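Local coordinates for protein CPI (Ascaris lumbricoides, PDB 4IT7) that probably inhibits cysteine proteases of the papain type, at residues Gly7-Lys12 and Ser47-Val52; Lys18-Ala23 and Val43-Ala48; Leu37-Ile42 and Ala65-Arg70; Gly55-Leu60 and Thr91-Glu96; Glu61-Pro66 and Lys87-Val92. One frame throughout, in Å; residues are numbered along the deposited sequence.

All five contacts belong to one cystatin domain, whose antiparallel sheet wraps round the helix 17-33. Interactions 1, 3, 4 and 5 join neighbouring strands, and interaction 2 sets the helix against the sheet. Interactions 4 and 5 are consecutive lengths of one strand pair and share Thr91 and Val92; interactions 1 and 2 share Ser47 and Ala48. Lys18 of interaction 2 forms a salt bridge with Glu96 of interaction 4. Interactions 1 and 4, with centres about 9 Å apart, flank the first hairpin loop, which together with the N-terminal strand probably faces the protease, as in other cystatins. Interaction 3 lies at the far end, its centre about 29 Å from that of interaction 1.

Interaction 1 of 5, residues Gly7-Lys12 and Ser47-Val52; sequences GGFSTK and SAKTQV
Phe9 lies between Lys49 and Gln51, and this sandwich is the compact part of the contact. On one face the Gln51 amide is stacked almost parallel, 9° between the planes, with Gln51 CD 3.5 Å from Phe9 CZ. The opposite face takes the Lys49 methylenes and its ammonium group, a cation-pi contact with Lys49 NZ 4.4 Å from the Phe9 ring centroid. Both chains place CG between their own backbone N and carbonyl carbon (chi1 63° in Gln51, 64° in Lys49) and run extended, a shape suited to flanking a flat ring at the surface. The backbone beneath is the antiparallel pairing of strand 10-11 with strand 38-51 in the cystatin sheet; Ser10 and Thr50 exchange two hydrogen bonds, Ser10 N to Thr50 O being 2.8 Å. Just past Gln51 begins the first hairpin loop, which in cystatins enters the protease cleft. Toward Lys12 the packing thins. The Lys12 methylenes pass Thr50 CG2 loosely, CG being 4.0 Å from it, and the ammonium group goes on to a salt bridge with Asp16. Lys12 N still bonds Ala48 O, but water 1 spans the strands, donating to Lys12 O at 2.6 Å and accepting from Ala48 N at 3.1 Å.

Interaction 2 of 5, residues Lys18-Ala23 and Val43-Ala48; sequences KIQALA and VKVISA
Ile19 reaches from the helix to Ala48 with two of its methyls, CG2 3.8 Å and CD1 4.1 Å from Ala48 CB. Its CG2 is set anti to the backbone N while CG1 stands beside that N (chi1 -65°), so the branched chain spreads over the alanine methyl, whose small size is consistent with the close approach here. One turn along, Ala23 points its methyl at the CG2 branch of Val45, 3.8 Å from Ala23 CB to Val45 CG2; Val45 CG1, the other branch, leans more distantly toward Ile19. This is the central feature of the cystatin fold, a long helix laid across the concave side of its sheet, here with the axes of 18-23 and 44-48 at 111° and 10.0 Å apart. Classic bulges against strand 56-70, at Val43-Lys44 and at Ile46-Ser47, interrupt the strand's regular alternation, and both Val45 and Ala48 end up facing the helix. Gln20 works at the border of this apolar patch. Its chain bends at chi2 (-66°) and carries NE2 across Val45 CG2. The amide nitrogen spends its hydrogens on Val14 O and on water 2, at 2.8 Å from Gln20 NE2, and that water in turn accepts from Val45 N at 3.1 Å.

Interaction 3 of 5, residues Leu37-Ile42 and Ala65-Arg70; sequences LFQQTI and APTSCR
Gln39 O receives two hydrogen bonds from a single residue, Thr67: one from Thr67 N and one from Thr67 OG1, each 2.9 Å from Gln39 O. The backbone donor comes nearly in line with the carbonyl, whereas the hydroxyl sits well above its plane, 50° out, so the two do not compete for one place. With chi1 at 68° Thr67 OG1 leans back over its own chain and also accepts from Cys69 N at 3.1 Å, closing an ST turn. Next along the strands Gln39 N bonds Cys69 O at 2.8 Å, and Thr41 pairs with Ala65 through two more backbone bonds. The register slips by two residues between Phe38 and Gln40, a beta bulge in the hairpin of strands 38-51 and 56-70. Gln40 folds back over Pro66, OE1 3.2 Å from Pro66 CA, while Gln40 NE2 donates to Phe38 O at 2.7 Å and thereby fixes how the amide is turned. Packing completes the contact: Thr41 CB meets Thr67 CG2 at 3.6 Å, their side chains crossing at about a right angle, and at the exposed end Phe38 has Ser68 C at its ring edge. Cys69 is tied to Cys79 by a disulfide. Because the Thr67 hydroxyl both gives and takes a bond, its proton is directed at Gln39 O, and the threonine just before the corner at Ser68 ties that turn to the neighbouring strand.

Interaction 4 of 5, residues Gly55-Leu60 and Thr91-Glu96; sequences GTNTVL and TVAIWE
Val59 sets CG1 anti to the backbone N (chi1 174°), and in Thr91 the hydroxyl stands beside the backbone N (chi1 -57°), which leaves CG2 anti to it; these two branches meet at 3.8 Å from Val59 CG1 to Thr91 CG2. Trp95 likewise has CG anti to its N (chi1 -169°), which lays the indole edge beside the other strand: Thr56 O lies in the ring plane, 3.4 Å from Trp95 CD1. The neighbouring indole nitrogen donates to Ala54 O, so the ring is held by the end of the hairpin loop, and Phe102 packs against it edge-to-face. Between the backbones six hydrogen bonds join the antiparallel pairs Thr56-Glu96, Thr58-Ile94 and Leu60-Val92. The shortest is Leu60 N to Val92 O, 2.7 Å; the longest is Thr56 N to Glu96 O, 3.0 Å. These are central strands of the cystatin sheet, and the strand 56-60 emerges from the first hairpin loop, the Gln-Val-Val-Ala-Gly run that closes with Gly55. Glycine suits that spot: its phi is positive and its CA comes within 3.3 Å of Glu96 O. Leu60, Val92 and Ile94 bring branched apolar groups to the helix 17-33, with Thr58 beside them; Ile94 and Thr58 both touch Leu22. On the same face Glu96 runs alongside Thr56, with OE2 3.9 Å from Thr56 CB, and OE1 forms a salt bridge with Lys18.

Interaction 5 of 5, residues Glu61-Pro66 and Lys87-Val92; sequences ELLIAP and KQICTV
Ile64 meets both Gln88 and Cys90 along its length. Its CB rests against Thr41 O of the adjoining strand. A chi1 of 74° swings CG1 toward strand 88-97, 3.8 Å from Gln88 O and 4.0 Å from Gln88 CB. The next bond runs extended and delivers the tip, Ile64 CD1, to Cys90 SG at 3.9 Å. Beneath the side chains Leu62 pairs with Cys90 and Ile64 with Gln88, each through two backbone hydrogen bonds, the shortest of them Ile64 N to Gln88 O at 2.7 Å; this is the antiparallel centre of the cystatin sheet. On the same face Leu62 CD1 touches Val92 CG2 at 3.9 Å, and both residues pack on Ala26 of the helix 17-33. The other face is more open to solvent and mixed in character. There Leu63 places CD1 among three neighbours, 3.4 Å from Gln88 O, 4.0 Å from Lys87 CB and 4.0 Å from Ile89 CG1, while Glu61 runs side by side with Thr91 and its OE1 is hydrogen-bonded to the hydroxyl of Ser47. Cys90 is bonded to Cys110 of the next strand. Its sulfur, already spent in the disulfide, acts toward Ile64 as an apolar, polarisable surface, and the Cys90 half of the crosslink is thereby packed as an apolar group against Ile64.

Interaction 1 of 5, residues Gly7-Lys12 and Ser47-Val52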
# COMPACT_ATOMS: atom_id res chain seq x y z
N GLY A 7 22.74 -3.63 -4.79
CA GLY A 7 23.65 -3.21 -3.68
C GLY A 7 22.88 -2.57 -2.54
O GLY A 7 22.91 -3.05 -1.41
N GLY A 8 22.19 -1.47 -2.83
CA GLY A 8 21.46 -0.71 -1.81
C GLY A 8 20.29 0.04 -2.41
O GLY A 8 20.11 0.11 -3.64
N PHE A 9 19.49 0.60 -1.52
CA PHE A 9 18.25 1.24 -1.93
C PHE A 9 18.42 2.61 -2.54
O PHE A 9 19.31 3.35 -2.17
CB PHE A 9 17.31 1.33 -0.74
CG PHE A 9 16.63 0.04 -0.43
CD1 PHE A 9 15.41 -0.27 -1.03
CD2 PHE A 9 17.21 -0.87 0.43
CE1 PHE A 9 14.78 -1.47 -0.75
CE2 PHE A 9 16.58 -2.06 0.74
CZ PHE A 9 15.36 -2.36 0.14
N SER A 10 17.53 2.96 -3.47
CA SER A 10 17.51 4.32 -4.01
C SER A 10 16.11 4.98 -3.99
O SER A 10 15.11 4.39 -4.43
CB SER A 10 18.16 4.35 -5.40
OG SER A 10 17.19 4.28 -6.43
N THR A 11 16.05 6.20 -3.45
CA THR A 11 14.83 6.98 -3.29
C THR A 11 14.13 7.10 -4.60
O THR A 11 14.75 7.24 -5.61
CB THR A 11 15.13 8.39 -2.77
OG1 THR A 11 15.62 8.29 -1.43
CG2 THR A 11 13.89 9.26 -2.74
N LYS A 12 12.82 7.07 -4.57
CA LYS A 12 12.06 7.06 -5.78
C LYS A 12 10.95 8.06 -5.53
O LYS A 12 10.64 8.36 -4.38
CB LYS A 12 11.59 5.61 -6.05
CG LYS A 12 11.21 5.29 -7.48
CD LYS A 12 12.41 5.05 -8.39
CE LYS A 12 12.07 4.12 -9.56
NZ LYS A 12 10.68 4.26 -10.10
N SER A 47 6.71 7.52 1.51
CA SER A 47 7.96 7.32 0.78
C SER A 47 7.98 6.09 -0.14
O SER A 47 7.08 5.24 -0.06
CB SER A 47 9.10 7.24 1.78
OG SER A 47 8.98 6.07 2.55
N ALA A 48 9.01 6.01 -0.98
CA ALA A 48 9.16 4.93 -1.95
C ALA A 48 10.62 4.78 -2.26
O ALA A 48 11.30 5.76 -2.49
CB ALA A 48 8.40 5.27 -3.21
N LYS A 49 11.11 3.55 -2.26
CA LYS A 49 12.51 3.33 -2.56
C LYS A 49 12.69 1.95 -3.17
O LYS A 49 12.11 0.97 -2.69
CB LYS A 49 13.33 3.42 -1.28
CG LYS A 49 12.99 2.35 -0.27
CD LYS A 49 13.74 2.64 1.02
CE LYS A 49 13.82 1.39 1.87
NZ LYS A 49 14.73 1.62 3.03
N THR A 50 13.54 1.88 -4.20
CA THR A 50 13.74 0.65 -4.95
C THR A 50 15.19 0.19 -4.90
O THR A 50 16.13 1.00 -4.86
CB THR A 50 13.24 0.78 -6.40
OG1 THR A 50 14.18 1.55 -7.16
CG2 THR A 50 11.89 1.48 -6.46
N GLN A 51 15.37 -1.12 -4.80
CA GLN A 51 16.64 -1.73 -5.01
C GLN A 51 16.50 -2.78 -6.11
O GLN A 51 15.39 -3.21 -6.45
CB GLN A 51 17.20 -2.32 -3.73
CG GLN A 51 16.39 -3.42 -3.13
CD GLN A 51 17.21 -4.21 -2.15
OE1 GLN A 51 18.35 -3.86 -1.85
NE2 GLN A 51 16.63 -5.30 -1.62
N VAL A 52 17.63 -3.17 -6.68
CA VAL A 52 17.65 -4.00 -7.88
C VAL A 52 18.76 -5.03 -7.82
O VAL A 52 19.40 -5.29 -8.84
CB VAL A 52 17.81 -3.18 -9.20
CG1 VAL A 52 16.51 -2.57 -9.68
CG2 VAL A 52 18.93 -2.14 -9.10
O HOH W 1 10.28 8.76 -1.80

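Interaction 2 of 5, residues Lys18-Ala23 and Val43-Ala48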
# COMPACT_ATOMS: atom_id res chain seq x y z
N LYS A 18 4.06 4.42 -11.93
CA LYS A 18 4.27 3.05 -11.47
C LYS A 18 4.23 2.92 -9.92
O LYS A 18 3.74 1.94 -9.41
CB LYS A 18 5.55 2.45 -12.07
CG LYS A 18 5.91 1.00 -11.63
CD LYS A 18 4.77 -0.02 -11.84
CE LYS A 18 5.24 -1.47 -11.86
NZ LYS A 18 6.12 -1.84 -10.72
N ILE A 19 4.80 3.88 -9.18
CA ILE A 19 4.74 3.83 -7.72
C ILE A 19 3.28 3.92 -7.26
O ILE A 19 2.88 3.12 -6.43
CB ILE A 19 5.60 4.91 -7.01
CG1 ILE A 19 7.09 4.67 -7.29
CG2 ILE A 19 5.33 4.93 -5.49
CD1 ILE A 19 7.70 3.36 -6.82
N GLN A 20 2.51 4.86 -7.81
CA GLN A 20 1.09 4.96 -7.52
C GLN A 20 0.30 3.63 -7.72
O GLN A 20 -0.39 3.16 -6.79
CB GLN A 20 0.48 6.10 -8.34
CG GLN A 20 0.90 7.50 -7.86
CD GLN A 20 0.37 7.89 -6.47
OE1 GLN A 20 -0.77 7.61 -6.13
NE2 GLN A 20 1.21 8.54 -5.67
N ALA A 21 0.42 3.03 -8.90
CA ALA A 21 -0.14 1.69 -9.22
C ALA A 21 0.22 0.70 -8.16
O ALA A 21 -0.66 0.03 -7.60
CB ALA A 21 0.38 1.20 -10.57
N LEU A 22 1.51 0.62 -7.83
CA LEU A 22 1.92 -0.30 -6.79
C LEU A 22 1.27 -0.03 -5.41
O LEU A 22 0.86 -0.99 -4.73
CB LEU A 22 3.44 -0.36 -6.64
CG LEU A 22 4.36 -0.99 -7.69
CD1 LEU A 22 5.77 -1.02 -7.13
CD2 LEU A 22 3.93 -2.34 -8.26
N ALA A 23 1.20 1.26 -4.99
CA ALA A 23 0.54 1.63 -3.70
C ALA A 23 -0.93 1.14 -3.73
O ALA A 23 -1.41 0.60 -2.76
CB ALA A 23 0.63 3.14 -3.44
N VAL A 43 -4.19 7.85 2.36
CA VAL A 43 -4.07 9.31 2.44
C VAL A 43 -2.91 9.80 1.56
O VAL A 43 -3.10 10.60 0.61
CB VAL A 43 -3.90 9.72 3.92
CG1 VAL A 43 -3.70 11.23 4.06
CG2 VAL A 43 -5.15 9.27 4.67
N LYS A 44 -1.72 9.27 1.82
CA LYS A 44 -0.60 9.56 0.94
C LYS A 44 0.48 8.49 0.96
O LYS A 44 0.72 7.77 1.97
CB LYS A 44 0.02 10.92 1.29
CG LYS A 44 0.72 10.98 2.66
CD LYS A 44 1.61 12.20 2.77
CE LYS A 44 0.97 13.41 2.08
NZ LYS A 44 1.56 14.68 2.57
N VAL A 45 1.20 8.43 -0.16
CA VAL A 45 2.39 7.66 -0.18
C VAL A 45 3.47 8.51 0.51
O VAL A 45 3.94 9.45 -0.06
CB VAL A 45 2.79 7.23 -1.62
CG1 VAL A 45 3.89 6.20 -1.54
CG2 VAL A 45 1.60 6.65 -2.39
N ILE A 46 3.85 8.15 1.73
CA ILE A 46 4.89 8.89 2.49
C ILE A 46 6.28 8.75 1.80
O ILE A 46 6.94 9.75 1.54
CB ILE A 46 4.99 8.35 3.92
CG1 ILE A 46 3.69 8.58 4.66
CG2 ILE A 46 6.15 8.93 4.72
CD1 ILE A 46 3.59 7.65 5.87
N SER A 47 6.71 7.52 1.51
CA SER A 47 7.96 7.32 0.78
C SER A 47 7.98 6.09 -0.14
O SER A 47 7.08 5.24 -0.06
CB SER A 47 9.10 7.24 1.78
OG SER A 47 8.98 6.07 2.55
N ALA A 48 9.01 6.01 -0.98
CA ALA A 48 9.16 4.93 -1.95
C ALA A 48 10.62 4.78 -2.26
O ALA A 48 11.30 5.76 -2.49
CB ALA A 48 8.40 5.27 -3.21
O HOH W 2 0.94 9.52 -3.09

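Interaction 3 of 5, residues Leu37-Ile42 and Ala65-Arg70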
# COMPACT_ATOMS: atom_id res chain seq x y z
N LEU A 37 -13.32 -4.40 9.78
CA LEU A 37 -14.52 -4.56 8.97
C LEU A 37 -14.63 -3.49 7.90
O LEU A 37 -15.37 -3.64 6.93
CB LEU A 37 -15.78 -4.48 9.87
CG LEU A 37 -16.46 -5.79 10.36
CD1 LEU A 37 -17.03 -6.58 9.19
CD2 LEU A 37 -15.53 -6.68 11.18
N PHE A 38 -13.96 -2.36 8.12
CA PHE A 38 -14.09 -1.19 7.22
C PHE A 38 -12.84 -1.07 6.33
O PHE A 38 -11.71 -1.26 6.80
CB PHE A 38 -14.25 0.11 8.05
CG PHE A 38 -15.58 0.23 8.75
CD1 PHE A 38 -16.60 1.00 8.19
CD2 PHE A 38 -15.82 -0.42 9.97
CE1 PHE A 38 -17.83 1.12 8.82
CE2 PHE A 38 -17.07 -0.32 10.59
CZ PHE A 38 -18.07 0.46 10.01
N GLN A 39 -13.07 -0.79 5.05
CA GLN A 39 -12.01 -0.49 4.10
C GLN A 39 -11.18 0.67 4.58
O GLN A 39 -11.71 1.61 5.20
CB GLN A 39 -12.62 -0.04 2.78
CG GLN A 39 -13.73 -0.95 2.33
CD GLN A 39 -13.39 -1.65 1.05
OE1 GLN A 39 -12.44 -2.47 0.97
NE2 GLN A 39 -14.17 -1.35 0.03
N GLN A 40 -9.89 0.60 4.26
CA GLN A 40 -8.95 1.67 4.51
C GLN A 40 -8.64 2.33 3.16
O GLN A 40 -8.84 1.73 2.11
CB GLN A 40 -7.66 1.15 5.16
CG GLN A 40 -7.81 0.31 6.43
CD GLN A 40 -8.64 1.04 7.48
OE1 GLN A 40 -8.17 1.99 8.11
NE2 GLN A 40 -9.89 0.59 7.65
N THR A 41 -8.18 3.58 3.20
CA THR A 41 -7.85 4.26 1.99
C THR A 41 -6.49 4.87 2.19
O THR A 41 -6.02 5.02 3.35
CB THR A 41 -8.90 5.31 1.59
OG1 THR A 41 -8.60 5.78 0.28
CG2 THR A 41 -8.92 6.52 2.53
N ILE A 42 -5.82 5.17 1.09
CA ILE A 42 -4.50 5.78 1.16
C ILE A 42 -4.76 7.28 1.32
O ILE A 42 -5.47 7.89 0.54
CB ILE A 42 -3.63 5.51 -0.08
CG1 ILE A 42 -3.16 4.04 -0.18
CG2 ILE A 42 -2.35 6.36 -0.09
CD1 ILE A 42 -3.02 3.64 -1.66
N ALA A 65 -6.07 5.72 6.07
CA ALA A 65 -7.16 6.08 7.00
C ALA A 65 -8.37 5.19 6.82
O ALA A 65 -8.64 4.78 5.71
CB ALA A 65 -7.56 7.55 6.83
N PRO A 66 -9.18 4.98 7.91
CA PRO A 66 -10.43 4.23 7.74
C PRO A 66 -11.40 5.00 6.91
O PRO A 66 -11.29 6.22 6.83
CB PRO A 66 -10.93 4.02 9.17
CG PRO A 66 -10.30 5.13 9.95
CD PRO A 66 -8.97 5.39 9.31
N THR A 67 -12.31 4.30 6.25
CA THR A 67 -13.41 4.93 5.49
C THR A 67 -14.67 4.41 6.14
O THR A 67 -14.59 3.64 7.11
CB THR A 67 -13.44 4.54 3.99
OG1 THR A 67 -13.78 3.15 3.85
CG2 THR A 67 -12.07 4.85 3.28
N SER A 68 -15.84 4.77 5.59
CA SER A 68 -17.07 4.15 6.09
C SER A 68 -17.59 3.03 5.17
O SER A 68 -18.69 2.52 5.34
CB SER A 68 -18.12 5.21 6.32
OG SER A 68 -18.61 5.63 5.07
N CYS A 69 -16.78 2.64 4.22
CA CYS A 69 -17.10 1.56 3.35
C CYS A 69 -16.83 0.27 4.07
O CYS A 69 -15.73 -0.03 4.43
CB CYS A 69 -16.28 1.69 2.07
SG CYS A 69 -16.82 3.00 0.96
N ARG A 70 -17.89 -0.49 4.32
CA ARG A 70 -17.76 -1.73 5.01
C ARG A 70 -17.25 -2.73 4.04
O ARG A 70 -17.61 -2.70 2.91
CB ARG A 70 -19.08 -2.15 5.65
CG ARG A 70 -18.96 -3.36 6.54
CD ARG A 70 -20.15 -3.67 7.44
NE ARG A 70 -21.39 -3.91 6.69
CZ ARG A 70 -22.36 -3.01 6.54
NH1 ARG A 70 -22.26 -1.82 7.09
NH2 ARG A 70 -23.42 -3.31 5.85

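Interaction 4 of 5, residues Gly55-Leu60 and Thr91-Glu96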
# COMPACT_ATOMS: atom_id res chain seq x y z
N GLY A 55 15.95 -8.97 -9.09
CA GLY A 55 14.65 -8.42 -9.49
C GLY A 55 14.49 -7.07 -8.78
O GLY A 55 15.42 -6.61 -8.15
N THR A 56 13.34 -6.41 -8.91
CA THR A 56 13.13 -5.11 -8.25
C THR A 56 12.39 -5.29 -6.93
O THR A 56 11.33 -5.94 -6.88
CB THR A 56 12.27 -4.19 -9.12
OG1 THR A 56 12.82 -4.14 -10.45
CG2 THR A 56 12.23 -2.79 -8.53
N ASN A 57 12.98 -4.73 -5.87
CA ASN A 57 12.31 -4.60 -4.60
C ASN A 57 11.98 -3.16 -4.25
O ASN A 57 12.88 -2.33 -4.02
CB ASN A 57 13.11 -5.26 -3.47
CG ASN A 57 12.27 -5.47 -2.23
OD1 ASN A 57 11.03 -5.66 -2.29
ND2 ASN A 57 12.90 -5.44 -1.10
N THR A 58 10.69 -2.87 -4.20
CA THR A 58 10.18 -1.56 -3.86
C THR A 58 9.57 -1.52 -2.45
O THR A 58 8.66 -2.30 -2.16
CB THR A 58 9.09 -1.13 -4.84
OG1 THR A 58 9.59 -1.19 -6.18
CG2 THR A 58 8.59 0.28 -4.49
N VAL A 59 10.04 -0.62 -1.59
CA VAL A 59 9.50 -0.51 -0.24
C VAL A 59 8.77 0.82 -0.17
O VAL A 59 9.33 1.89 -0.53
CB VAL A 59 10.54 -0.65 0.90
CG1 VAL A 59 9.87 -0.36 2.26
CG2 VAL A 59 11.16 -2.03 0.92
N LEU A 60 7.50 0.74 0.21
CA LEU A 60 6.63 1.89 0.30
C LEU A 60 6.19 2.07 1.73
O LEU A 60 6.02 1.09 2.46
CB LEU A 60 5.37 1.75 -0.60
CG LEU A 60 5.50 1.31 -2.05
CD1 LEU A 60 4.12 1.05 -2.64
CD2 LEU A 60 6.24 2.36 -2.87
N THR A 91 4.32 -0.14 6.22
CA THR A 91 5.46 -0.47 5.39
C THR A 91 5.11 -1.74 4.56
O THR A 91 4.66 -2.78 5.08
CB THR A 91 6.68 -0.68 6.29
OG1 THR A 91 6.88 0.51 7.05
CG2 THR A 91 7.95 -0.96 5.46
N VAL A 92 5.26 -1.59 3.25
CA VAL A 92 4.90 -2.59 2.27
C VAL A 92 6.11 -2.79 1.36
O VAL A 92 6.73 -1.79 0.94
CB VAL A 92 3.72 -2.15 1.38
CG1 VAL A 92 3.21 -3.33 0.56
CG2 VAL A 92 2.58 -1.57 2.21
N ALA A 93 6.45 -4.05 1.09
CA ALA A 93 7.51 -4.43 0.17
C ALA A 93 6.89 -5.17 -1.02
O ALA A 93 6.07 -6.10 -0.88
CB ALA A 93 8.57 -5.27 0.87
N ILE A 94 7.21 -4.68 -2.20
CA ILE A 94 6.80 -5.34 -3.39
C ILE A 94 7.99 -5.83 -4.21
O ILE A 94 8.93 -5.06 -4.51
CB ILE A 94 5.74 -4.60 -4.19
CG1 ILE A 94 6.14 -4.63 -5.63
CG2 ILE A 94 5.41 -3.20 -3.63
CD1 ILE A 94 4.97 -5.06 -6.49
N TRP A 95 7.95 -7.12 -4.53
CA TRP A 95 9.06 -7.83 -5.13
C TRP A 95 8.66 -8.36 -6.48
O TRP A 95 7.71 -9.15 -6.59
CB TRP A 95 9.51 -8.96 -4.21
CG TRP A 95 10.81 -9.57 -4.65
CD1 TRP A 95 11.77 -9.00 -5.47
CD2 TRP A 95 11.34 -10.87 -4.28
NE1 TRP A 95 12.83 -9.84 -5.62
CE2 TRP A 95 12.63 -10.99 -4.95
CE3 TRP A 95 10.89 -11.94 -3.48
CZ2 TRP A 95 13.43 -12.14 -4.81
CZ3 TRP A 95 11.70 -13.08 -3.35
CH2 TRP A 95 12.94 -13.17 -4.00
N GLU A 96 9.37 -7.90 -7.51
CA GLU A 96 9.09 -8.32 -8.88
C GLU A 96 10.21 -9.05 -9.59
O GLU A 96 11.36 -8.61 -9.61
CB GLU A 96 8.64 -7.16 -9.74
CG GLU A 96 7.80 -6.15 -9.05
CD GLU A 96 7.85 -4.84 -9.80
OE1 GLU A 96 7.32 -4.80 -10.90
OE2 GLU A 96 8.42 -3.86 -9.29

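Interaction 5 of 5, residues Glu61-Pro66 and Lys87-Val92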
# COMPACT_ATOMS: atom_id res chain seq x y z
N GLU A 61 6.04 3.34 2.12
CA GLU A 61 5.36 3.67 3.35
C GLU A 61 4.13 4.39 2.94
O GLU A 61 4.20 5.40 2.26
CB GLU A 61 6.18 4.61 4.19
CG GLU A 61 7.24 3.98 5.06
CD GLU A 61 8.01 5.08 5.80
OE1 GLU A 61 8.62 5.94 5.13
OE2 GLU A 61 7.97 5.13 7.04
N LEU A 62 2.99 3.86 3.38
CA LEU A 62 1.69 4.39 3.05
C LEU A 62 1.06 4.92 4.31
O LEU A 62 1.07 4.25 5.36
CB LEU A 62 0.80 3.27 2.44
CG LEU A 62 1.37 2.57 1.19
CD1 LEU A 62 0.48 1.42 0.72
CD2 LEU A 62 1.55 3.54 0.04
N LEU A 63 0.50 6.11 4.21
CA LEU A 63 -0.31 6.65 5.29
C LEU A 63 -1.76 6.33 4.92
O LEU A 63 -2.25 6.79 3.86
CB LEU A 63 -0.12 8.18 5.39
CG LEU A 63 -1.04 8.88 6.39
CD1 LEU A 63 -0.80 8.32 7.79
CD2 LEU A 63 -0.82 10.41 6.31
N ILE A 64 -2.45 5.57 5.77
CA ILE A 64 -3.80 5.12 5.42
C ILE A 64 -4.81 5.54 6.49
O ILE A 64 -4.44 5.66 7.68
CB ILE A 64 -3.87 3.57 5.13
CG1 ILE A 64 -3.78 2.76 6.43
CG2 ILE A 64 -2.75 3.14 4.14
CD1 ILE A 64 -4.29 1.34 6.30
N ALA A 65 -6.07 5.72 6.07
CA ALA A 65 -7.16 6.08 7.00
C ALA A 65 -8.37 5.19 6.82
O ALA A 65 -8.64 4.78 5.71
CB ALA A 65 -7.56 7.55 6.83
N PRO A 66 -9.18 4.98 7.91
CA PRO A 66 -10.43 4.23 7.74
C PRO A 66 -11.40 5.00 6.91
O PRO A 66 -11.29 6.22 6.83
CB PRO A 66 -10.93 4.02 9.17
CG PRO A 66 -10.30 5.13 9.95
CD PRO A 66 -8.97 5.39 9.31
N LYS A 87 -5.48 7.03 11.70
CA LYS A 87 -4.60 6.75 10.60
C LYS A 87 -3.51 5.71 10.97
O LYS A 87 -3.12 5.58 12.14
CB LYS A 87 -3.99 8.07 10.11
CG LYS A 87 -5.00 9.01 9.46
CD LYS A 87 -4.62 10.48 9.72
CE LYS A 87 -5.84 11.38 9.86
NZ LYS A 87 -6.74 10.92 10.97
N GLN A 88 -3.07 4.94 9.98
CA GLN A 88 -1.92 4.06 10.19
C GLN A 88 -0.88 4.32 9.15
O GLN A 88 -1.17 4.91 8.10
CB GLN A 88 -2.36 2.63 10.12
CG GLN A 88 -3.15 2.20 11.32
CD GLN A 88 -3.61 0.79 11.16
OE1 GLN A 88 -4.64 0.55 10.55
NE2 GLN A 88 -2.85 -0.16 11.67
N ILE A 89 0.35 3.92 9.48
CA ILE A 89 1.47 3.86 8.53
C ILE A 89 1.87 2.40 8.35
O ILE A 89 2.18 1.67 9.32
CB ILE A 89 2.69 4.65 8.98
CG1 ILE A 89 2.31 6.12 9.14
CG2 ILE A 89 3.80 4.53 7.91
CD1 ILE A 89 3.32 6.91 9.92
N CYS A 90 1.81 1.98 7.10
CA CYS A 90 2.09 0.61 6.75
C CYS A 90 3.31 0.67 5.85
O CYS A 90 3.35 1.50 4.93
CB CYS A 90 0.89 0.02 6.04
SG CYS A 90 -0.66 0.04 6.99
N THR A 91 4.32 -0.14 6.22
CA THR A 91 5.46 -0.47 5.39
C THR A 91 5.11 -1.74 4.56
O THR A 91 4.66 -2.78 5.08
CB THR A 91 6.68 -0.68 6.29
OG1 THR A 91 6.88 0.51 7.05
CG2 THR A 91 7.95 -0.96 5.46
N VAL A 92 5.26 -1.59 3.25
CA VAL A 92 4.90 -2.59 2.27
C VAL A 92 6.11 -2.79 1.36
O VAL A 92 6.73 -1.79 0.94
CB VAL A 92 3.72 -2.15 1.38
CG1 VAL A 92 3.21 -3.33 0.56
CG2 VAL A 92 2.58 -1.57 2.21